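Local structure of proteasome accessory factor B/C (PafBC) (Paenarthrobacter aurescens, 6SJ9) at residues A2-R7 / A457-T462; K30-S35 / G43-R48. The protein probably binds DNA through its winged helix-turn-helix domains and acts as a transcriptional regulator of the bacterial DNA damage response. All coordinates share one frame; numbering follows the deposited sequence.

Contact 1 of 2, residues A2-R7 / A457-T462; sequences ASRTER and ALESVT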
ATOM      1  N   ALA A   2      12.500 -11.729 -21.848  1.00124.74           N
ATOM      2  CA  ALA A   2      12.877 -11.652 -20.438  1.00118.19           C
ATOM      3  C   ALA A   2      14.385 -11.470 -20.286  1.00112.52           C
ATOM      4  O   ALA A   2      14.849 -10.776 -19.369  1.00109.56           O
ATOM      5  CB  ALA A   2      12.400 -12.905 -19.701  1.00113.95           C
ATOM      6  N   SER A   3      15.161 -12.121 -21.159  1.00107.83           N
ATOM      7  CA  SER A   3      16.606 -11.932 -21.196  1.00103.40           C
ATOM      8  C   SER A   3      16.997 -10.503 -21.578  1.00 98.59           C
ATOM      9  O   SER A   3      18.071 -10.044 -21.187  1.00 99.04           O
ATOM     10  CB  SER A   3      17.244 -12.937 -22.160  1.00106.37           C
ATOM     11  OG  SER A   3      18.659 -12.835 -22.140  1.00107.11           O
ATOM     12  N   ARG A   4      16.167  -9.784 -22.348  1.00 94.92           N
ATOM     13  CA  ARG A   4      16.475  -8.376 -22.591  1.00 87.64           C
ATOM     14  C   ARG A   4      16.192  -7.519 -21.367  1.00 83.63           C
ATOM     15  O   ARG A   4      16.988  -6.638 -21.038  1.00 83.28           O
ATOM     16  CB  ARG A   4      15.716  -7.831 -23.800  1.00 81.74           C
ATOM     17  CG  ARG A   4      15.985  -6.349 -24.039  1.00 79.33           C
ATOM     18  CD  ARG A   4      15.089  -5.789 -25.107  1.00 80.38           C
ATOM     19  NE  ARG A   4      15.047  -4.328 -25.154  1.00 80.74           N
ATOM     20  CZ  ARG A   4      14.167  -3.589 -24.480  1.00 80.40           C
ATOM     21  NH1 ARG A   4      13.266  -4.177 -23.706  1.00 81.87           N
ATOM     22  NH2 ARG A   4      14.167  -2.263 -24.589  1.00 77.84           N
ATOM     23  N   THR A   5      15.068  -7.741 -20.683  1.00 80.78           N
ATOM     24  CA  THR A   5      14.818  -6.954 -19.478  1.00 79.71           C
ATOM     25  C   THR A   5      15.925  -7.177 -18.465  1.00 75.72           C
ATOM     26  O   THR A   5      16.500  -6.224 -17.932  1.00 74.90           O
ATOM     27  CB  THR A   5      13.451  -7.272 -18.875  1.00 81.79           C
ATOM     28  OG1 THR A   5      12.440  -6.904 -19.818  1.00 83.98           O
ATOM     29  CG2 THR A   5      13.241  -6.455 -17.610  1.00 78.21           C
ATOM     30  N   GLU A   6      16.273  -8.436 -18.227  1.00 74.63           N
ATOM     31  CA  GLU A   6      17.342  -8.714 -17.282  1.00 75.51           C
ATOM     32  C   GLU A   6      18.674  -8.166 -17.767  1.00 68.04           C
ATOM     33  O   GLU A   6      19.473  -7.671 -16.962  1.00 67.08           O
ATOM     34  CB  GLU A   6      17.430 -10.213 -17.011  1.00 86.47           C
ATOM     35  CG  GLU A   6      16.495 -10.693 -15.895  1.00 95.07           C
ATOM     36  CD  GLU A   6      16.961 -10.226 -14.501  1.00100.92           C
ATOM     37  OE1 GLU A   6      16.462  -9.182 -14.014  1.00101.12           O
ATOM     38  OE2 GLU A   6      17.836 -10.902 -13.899  1.00104.51           O
ATOM     39  N   ARG A   7      18.927  -8.229 -19.076  1.00 63.33           N
ATOM     40  CA  ARG A   7      20.191  -7.730 -19.608  1.00 61.16           C
ATOM     41  C   ARG A   7      20.299  -6.221 -19.412  1.00 55.95           C
ATOM     42  O   ARG A   7      21.362  -5.710 -19.042  1.00 54.01           O
ATOM     43  CB  ARG A   7      20.332  -8.122 -21.086  1.00 65.71           C
ATOM     44  CG  ARG A   7      21.660  -7.756 -21.731  1.00 66.06           C
ATOM     45  CD  ARG A   7      21.731  -8.206 -23.202  1.00 65.45           C
ATOM     46  NE  ARG A   7      20.856  -7.401 -24.039  1.00 67.54           N
ATOM     47  CZ  ARG A   7      19.822  -7.875 -24.731  1.00 71.89           C
ATOM     48  NH1 ARG A   7      19.557  -9.173 -24.723  1.00 78.04           N
ATOM     49  NH2 ARG A   7      19.067  -7.058 -25.457  1.00 68.58           N
ATOM     50  N   ALA A 457       4.515  -0.138 -18.548  1.00 42.83           N
ATOM     51  CA  ALA A 457       4.844   0.755 -17.442  1.00 46.95           C
ATOM     52  C   ALA A 457       5.492   0.019 -16.271  1.00 48.23           C
ATOM     53  O   ALA A 457       6.328   0.587 -15.555  1.00 46.60           O
ATOM     54  CB  ALA A 457       3.572   1.429 -16.930  1.00 43.80           C
ATOM     55  N   LEU A 458       5.073  -1.209 -16.022  1.00 45.00           N
ATOM     56  CA  LEU A 458       5.713  -1.981 -14.973  1.00 44.87           C
ATOM     57  C   LEU A 458       7.197  -2.134 -15.275  1.00 43.42           C
ATOM     58  O   LEU A 458       8.042  -1.920 -14.407  1.00 43.70           O
ATOM     59  CB  LEU A 458       5.049  -3.348 -14.833  1.00 39.23           C
ATOM     60  CG  LEU A 458       5.835  -4.246 -13.879  1.00 42.91           C
ATOM     61  CD1 LEU A 458       5.765  -3.656 -12.409  1.00 37.67           C
ATOM     62  CD2 LEU A 458       5.279  -5.693 -13.913  1.00 46.23           C
ATOM     63  N   GLU A 459       7.526  -2.492 -16.506  1.00 43.47           N
ATOM     64  CA  GLU A 459       8.925  -2.693 -16.874  1.00 48.19           C
ATOM     65  C   GLU A 459       9.721  -1.395 -16.735  1.00 45.97           C
ATOM     66  O   GLU A 459      10.844  -1.383 -16.206  1.00 44.53           O
ATOM     67  CB  GLU A 459       9.037  -3.221 -18.304  1.00 55.27           C
ATOM     68  CG  GLU A 459      10.497  -3.347 -18.744  1.00 63.69           C
ATOM     69  CD  GLU A 459      10.701  -3.401 -20.268  1.00 70.77           C
ATOM     70  OE1 GLU A 459      10.019  -2.648 -21.009  1.00 66.04           O
ATOM     71  OE2 GLU A 459      11.579  -4.171 -20.721  1.00 79.47           O
ATOM     72  N   SER A 460       9.166  -0.289 -17.231  1.00 41.96           N
ATOM     73  CA  SER A 460       9.949   0.932 -17.237  1.00 46.07           C
ATOM     74  C   SER A 460      10.157   1.473 -15.829  1.00 40.54           C
ATOM     75  O   SER A 460      11.239   1.986 -15.528  1.00 38.94           O
ATOM     76  CB  SER A 460       9.314   2.009 -18.147  1.00 51.81           C
ATOM     77  OG  SER A 460       8.140   2.579 -17.596  1.00 54.33           O
ATOM     78  N   VAL A 461       9.138   1.406 -14.964  1.00 38.11           N
ATOM     79  CA  VAL A 461       9.327   1.919 -13.610  1.00 38.32           C
ATOM     80  C   VAL A 461      10.274   0.993 -12.830  1.00 38.85           C
ATOM     81  O   VAL A 461      11.043   1.473 -11.986  1.00 36.25           O
ATOM     82  CB  VAL A 461       7.992   2.163 -12.881  1.00 38.72           C
ATOM     83  CG1 VAL A 461       7.358   0.870 -12.410  1.00 37.61           C
ATOM     84  CG2 VAL A 461       8.193   3.085 -11.707  1.00 39.97           C
ATOM     85  N   THR A 462      10.325  -0.305 -13.181  1.00 38.16           N
ATOM     86  CA  THR A 462      11.285  -1.218 -12.545  1.00 39.53           C
ATOM     87  C   THR A 462      12.730  -0.829 -12.881  1.00 40.30           C
ATOM     88  O   THR A 462      13.579  -0.749 -11.990  1.00 42.03           O
ATOM     89  CB  THR A 462      10.997  -2.651 -12.982  1.00 38.29           C
ATOM     90  OG1 THR A 462       9.685  -2.984 -12.515  1.00 39.86           O
ATOM     91  CG2 THR A 462      12.067  -3.671 -12.425  1.00 35.21           C
TER
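Glu-459 reaches out from helix 457-469 and lays one carboxylate oxygen, OE2, against two side chains of consecutive residues on helix 2-17, Arg-4 and Thr-5. The hydroxyl of Thr-5 donates the single hydrogen bond of the contact, OG1 to Glu-459 OE2 at 3.0 Å. It meets that oxygen on its anti side, 25° out of the carboxylate plane. Arg-4 adds a longer salt bridge, its NH1 standing 3.4 Å from Glu-459 OE2, with the acid oxygen near the plane of the guanidinium and at its edge. The two flat groups are turned 58° against each other, and only the one oxygen meets the arginine. Both long side chains leave their helices with CG opposite the backbone nitrogen (chi1 176° in Glu-459), and both run extended, crossing at about a right angle. OE1, the other oxygen of Glu-459, is taken by the backbone N of Gly-455, which would fix the turn of the carboxylate. The stronger partner of Arg-4 is Asp-52 on helix 39-55, bound through NH2, leaving the guanidinium shared between two acids. An alanine in place of Glu-459 removes the carboxylate, and would probably leave Thr-5 OG1 without its acceptor and Arg-4 with Asp-52 as its remaining acid. Thr-5 CA and Glu-459 CA are 7.7 Å from each other, and little surface is buried, the polar side chains making the contact. Contact 1 is thus a polar touch between distant parts of the chain: the N-terminal helix 2-17 on one side and, on the other, residues 457-462 of the PafC helix-turn-helix domain. Behind Glu-459, Leu-458 and Val-461 pack on helices 95-118 and 427-441.

Contact 2 of 2, residues K30-S35 / G43-R48; sequences KVYHDS and GRMFER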
ATOM      1  N   LYS A  30      30.803  -9.614 -18.418  1.00 98.31           N
ATOM      2  CA  LYS A  30      29.990  -9.445 -17.216  1.00 93.64           C
ATOM      3  C   LYS A  30      28.494  -9.526 -17.502  1.00 88.48           C
ATOM      4  O   LYS A  30      27.737 -10.082 -16.696  1.00 87.77           O
ATOM      5  CB  LYS A  30      30.309  -8.115 -16.539  1.00 95.36           C
ATOM      6  CG  LYS A  30      31.621  -8.078 -15.805  1.00 97.69           C
ATOM      7  CD  LYS A  30      31.791  -6.726 -15.142  1.00100.10           C
ATOM      8  CE  LYS A  30      30.572  -6.360 -14.309  1.00 99.61           C
ATOM      9  NZ  LYS A  30      30.764  -5.057 -13.614  1.00100.36           N
ATOM     10  N   VAL A  31      28.049  -8.970 -18.626  1.00 83.93           N
ATOM     11  CA  VAL A  31      26.632  -8.833 -18.919  1.00 81.98           C
ATOM     12  C   VAL A  31      26.205  -9.718 -20.078  1.00 84.61           C
ATOM     13  O   VAL A  31      25.143 -10.344 -20.025  1.00 84.63           O
ATOM     14  CB  VAL A  31      26.287  -7.355 -19.205  1.00 78.44           C
ATOM     15  CG1 VAL A  31      24.772  -7.157 -19.332  1.00 73.20           C
ATOM     16  CG2 VAL A  31      26.876  -6.456 -18.121  1.00 76.26           C
ATOM     17  N   TYR A  32      27.020  -9.773 -21.132  1.00 87.03           N
ATOM     18  CA  TYR A  32      26.672 -10.429 -22.384  1.00 91.44           C
ATOM     19  C   TYR A  32      27.338 -11.796 -22.532  1.00103.83           C
ATOM     20  O   TYR A  32      27.745 -12.178 -23.639  1.00105.47           O
ATOM     21  CB  TYR A  32      27.037  -9.528 -23.562  1.00 85.05           C
ATOM     22  CG  TYR A  32      26.319  -8.190 -23.596  1.00 79.12           C
ATOM     23  CD1 TYR A  32      26.766  -7.111 -22.840  1.00 74.93           C
ATOM     24  CD2 TYR A  32      25.216  -7.998 -24.420  1.00 75.82           C
ATOM     25  CE1 TYR A  32      26.122  -5.895 -22.883  1.00 71.82           C
ATOM     26  CE2 TYR A  32      24.564  -6.781 -24.466  1.00 74.57           C
ATOM     27  CZ  TYR A  32      25.021  -5.734 -23.700  1.00 71.50           C
ATOM     28  OH  TYR A  32      24.376  -4.530 -23.761  1.00 67.91           O
ATOM     29  N   HIS A  33      27.505 -12.519 -21.422  1.00112.28           N
ATOM     30  CA  HIS A  33      28.008 -13.884 -21.508  1.00123.88           C
ATOM     31  C   HIS A  33      27.056 -14.754 -22.314  1.00132.09           C
ATOM     32  O   HIS A  33      27.494 -15.684 -23.000  1.00135.58           O
ATOM     33  CB  HIS A  33      28.227 -14.474 -20.109  1.00127.47           C
ATOM     34  CG  HIS A  33      27.153 -14.123 -19.120  1.00129.28           C
ATOM     35  ND1 HIS A  33      25.809 -14.318 -19.370  1.00129.43           N
ATOM     36  CD2 HIS A  33      27.230 -13.625 -17.861  1.00128.37           C
ATOM     37  CE1 HIS A  33      25.106 -13.933 -18.319  1.00127.71           C
ATOM     38  NE2 HIS A  33      25.944 -13.511 -17.390  1.00127.17           N
ATOM     39  N   ASP A  34      25.751 -14.456 -22.250  1.00136.60           N
ATOM     40  CA  ASP A  34      24.756 -15.262 -22.950  1.00141.63           C
ATOM     41  C   ASP A  34      24.987 -15.245 -24.458  1.00147.55           C
ATOM     42  O   ASP A  34      24.798 -16.265 -25.130  1.00149.43           O
ATOM     43  CB  ASP A  34      23.358 -14.734 -22.612  1.00141.94           C
ATOM     44  CG  ASP A  34      22.252 -15.720 -22.941  1.00144.03           C
ATOM     45  OD1 ASP A  34      22.531 -16.771 -23.552  1.00146.07           O
ATOM     46  OD2 ASP A  34      21.089 -15.432 -22.589  1.00143.22           O
ATOM     47  N   SER A  35      25.393 -14.100 -25.007  1.00152.35           N
ATOM     48  CA  SER A  35      25.601 -13.982 -26.448  1.00156.52           C
ATOM     49  C   SER A  35      26.754 -14.882 -26.872  1.00163.60           C
ATOM     50  O   SER A  35      27.911 -14.637 -26.511  1.00160.56           O
ATOM     51  CB  SER A  35      25.851 -12.534 -26.845  1.00152.51           C
ATOM     52  OG  SER A  35      24.826 -11.711 -26.326  1.00149.74           O
ATOM     53  N   GLY A  43      28.189  -6.372 -30.568  1.00 97.04           N
ATOM     54  CA  GLY A  43      28.404  -4.942 -30.708  1.00 96.47           C
ATOM     55  C   GLY A  43      27.142  -4.182 -31.061  1.00 93.98           C
ATOM     56  O   GLY A  43      26.909  -3.084 -30.553  1.00 93.96           O
ATOM     57  N   ARG A  44      26.307  -4.739 -31.939  1.00 92.45           N
ATOM     58  CA  ARG A  44      25.069  -4.021 -32.230  1.00 90.95           C
ATOM     59  C   ARG A  44      24.041  -4.184 -31.115  1.00 86.10           C
ATOM     60  O   ARG A  44      23.306  -3.241 -30.803  1.00 84.84           O
ATOM     61  CB  ARG A  44      24.485  -4.409 -33.594  1.00 97.90           C
ATOM     62  CG  ARG A  44      24.779  -5.782 -34.176  1.00101.58           C
ATOM     63  CD  ARG A  44      24.128  -5.848 -35.590  1.00104.17           C
ATOM     64  NE  ARG A  44      24.161  -7.190 -36.161  1.00105.09           N
ATOM     65  CZ  ARG A  44      25.083  -7.621 -37.017  1.00110.09           C
ATOM     66  NH1 ARG A  44      26.062  -6.816 -37.420  1.00111.67           N
ATOM     67  NH2 ARG A  44      25.027  -8.867 -37.470  1.00112.90           N
HETATM   68  N   MSE A  45      23.963  -5.357 -30.502  1.00 85.82           N
HETATM   69  CA  MSE A  45      23.032  -5.531 -29.388  1.00 83.22           C
HETATM   70  C   MSE A  45      23.426  -4.638 -28.198  1.00 72.71           C
HETATM   71  O   MSE A  45      22.574  -4.172 -27.447  1.00 64.76           O
HETATM   72  CB  MSE A  45      22.979  -6.996 -28.968  1.00 89.43           C
HETATM   73  CG  MSE A  45      21.930  -7.327 -27.908  1.00 94.26           C
HETATM   74 SE   MSE A  45      22.501  -8.907 -26.882  1.00100.53          SE
HETATM   75  CE  MSE A  45      23.437  -9.864 -28.339  1.00102.08           C
ATOM     76  N   PHE A  46      24.732  -4.424 -28.037  1.00 72.62           N
ATOM     77  CA  PHE A  46      25.219  -3.452 -27.068  1.00 70.99           C
ATOM     78  C   PHE A  46      24.760  -2.044 -27.431  1.00 67.55           C
ATOM     79  O   PHE A  46      24.226  -1.316 -26.584  1.00 62.18           O
ATOM     80  CB  PHE A  46      26.738  -3.529 -26.994  1.00 77.73           C
ATOM     81  CG  PHE A  46      27.347  -2.565 -26.024  1.00 81.17           C
ATOM     82  CD1 PHE A  46      27.072  -2.658 -24.669  1.00 80.45           C
ATOM     83  CD2 PHE A  46      28.217  -1.580 -26.464  1.00 84.43           C
ATOM     84  CE1 PHE A  46      27.640  -1.774 -23.770  1.00 81.41           C
ATOM     85  CE2 PHE A  46      28.797  -0.696 -25.575  1.00 85.29           C
ATOM     86  CZ  PHE A  46      28.508  -0.794 -24.222  1.00 84.16           C
ATOM     87  N   GLU A  47      24.936  -1.655 -28.704  1.00 69.98           N
ATOM     88  CA  GLU A  47      24.477  -0.347 -29.167  1.00 72.50           C
ATOM     89  C   GLU A  47      22.975  -0.191 -28.977  1.00 73.34           C
ATOM     90  O   GLU A  47      22.503   0.891 -28.617  1.00 77.06           O
ATOM     91  CB  GLU A  47      24.824  -0.159 -30.646  1.00 81.51           C
ATOM     92  CG  GLU A  47      26.312   0.034 -30.982  1.00 89.73           C
ATOM     93  CD  GLU A  47      26.954   1.272 -30.358  1.00 93.77           C
ATOM     94  OE1 GLU A  47      28.119   1.168 -29.924  1.00 96.00           O
ATOM     95  OE2 GLU A  47      26.295   2.332 -30.274  1.00 95.35           O
ATOM     96  N   ARG A  48      22.199  -1.261 -29.205  1.00 73.47           N
ATOM     97  CA  ARG A  48      20.748  -1.191 -28.974  1.00 71.73           C
ATOM     98  C   ARG A  48      20.418  -1.006 -27.494  1.00 66.29           C
ATOM     99  O   ARG A  48      19.494  -0.256 -27.137  1.00 62.08           O
ATOM    100  CB  ARG A  48      20.056  -2.449 -29.490  1.00 73.18           C
ATOM    101  CG  ARG A  48      19.999  -2.598 -30.996  1.00 76.66           C
ATOM    102  CD  ARG A  48      18.898  -3.596 -31.345  1.00 76.76           C
ATOM    103  NE  ARG A  48      19.125  -4.906 -30.744  1.00 75.34           N
ATOM    104  CZ  ARG A  48      19.876  -5.853 -31.300  1.00 78.29           C
ATOM    105  NH1 ARG A  48      20.463  -5.632 -32.470  1.00 84.68           N
ATOM    106  NH2 ARG A  48      20.041  -7.019 -30.698  1.00 74.26           N
TER
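Two torsions set the meeting: Tyr-32 has CG opposite its carbonyl carbon (chi1 -61°), while selenomethionine Met-45 starts with CG opposite its backbone nitrogen (chi1 -174°) and bends at its last torsion. The selenium thereby comes to the edge of the Tyr-32 ring, in its plane, 3.8 Å from Tyr-32 CD2, a Met-aromatic contact in which the two side chains slide past each other in opposite directions. The terminal methyl turns to Ser-35, where Met-45 CE and Ser-35 OG approach closely, at 3.1 Å. Farther out along the tyrosine, the phenol end sits at the edge of the Phe-46 ring, with Tyr-32 OH 3.4 Å from Phe-46 CD1. The rings are steeply inclined, planes 79° apart, yet their approach is oblique. Tyr-32 OH also hydrogen-bonds Asp-49, which ties the polar tip of this buried ring to the next turn of helix 39-55. Phe-42 packs edge-to-face with Tyr-32, and Tyr-79 of strand 78-80 does so with Phe-46. The contact thus joins segment 30-35 to helix 39-55 in an N-terminal unit consistent with a winged helix-turn-helix, with Arg-7 and Leu-11 of helix 2-17 closing on Tyr-32.

How the contacts relate
Contact 1 lies at the surface and is polar, with a carboxylate, a hydroxyl and a guanidinium meeting between two helices; contact 2 is partly buried and made mostly of rings and a selenium. Their reach along the chain differs too: contact 2 joins neighbouring elements and is nested inside the long loop that contact 1 closes. Helix 2-17 links them. One part of it faces helix 457-469, while Arg-7 sets its CD 3.4 Å from Tyr-32 CE2 and its CZ 3.6 Å from Met-45 SE. Helix 39-55 adds a charged tie to the same arginine, Asp-49 taking Arg-7 NE in a salt bridge.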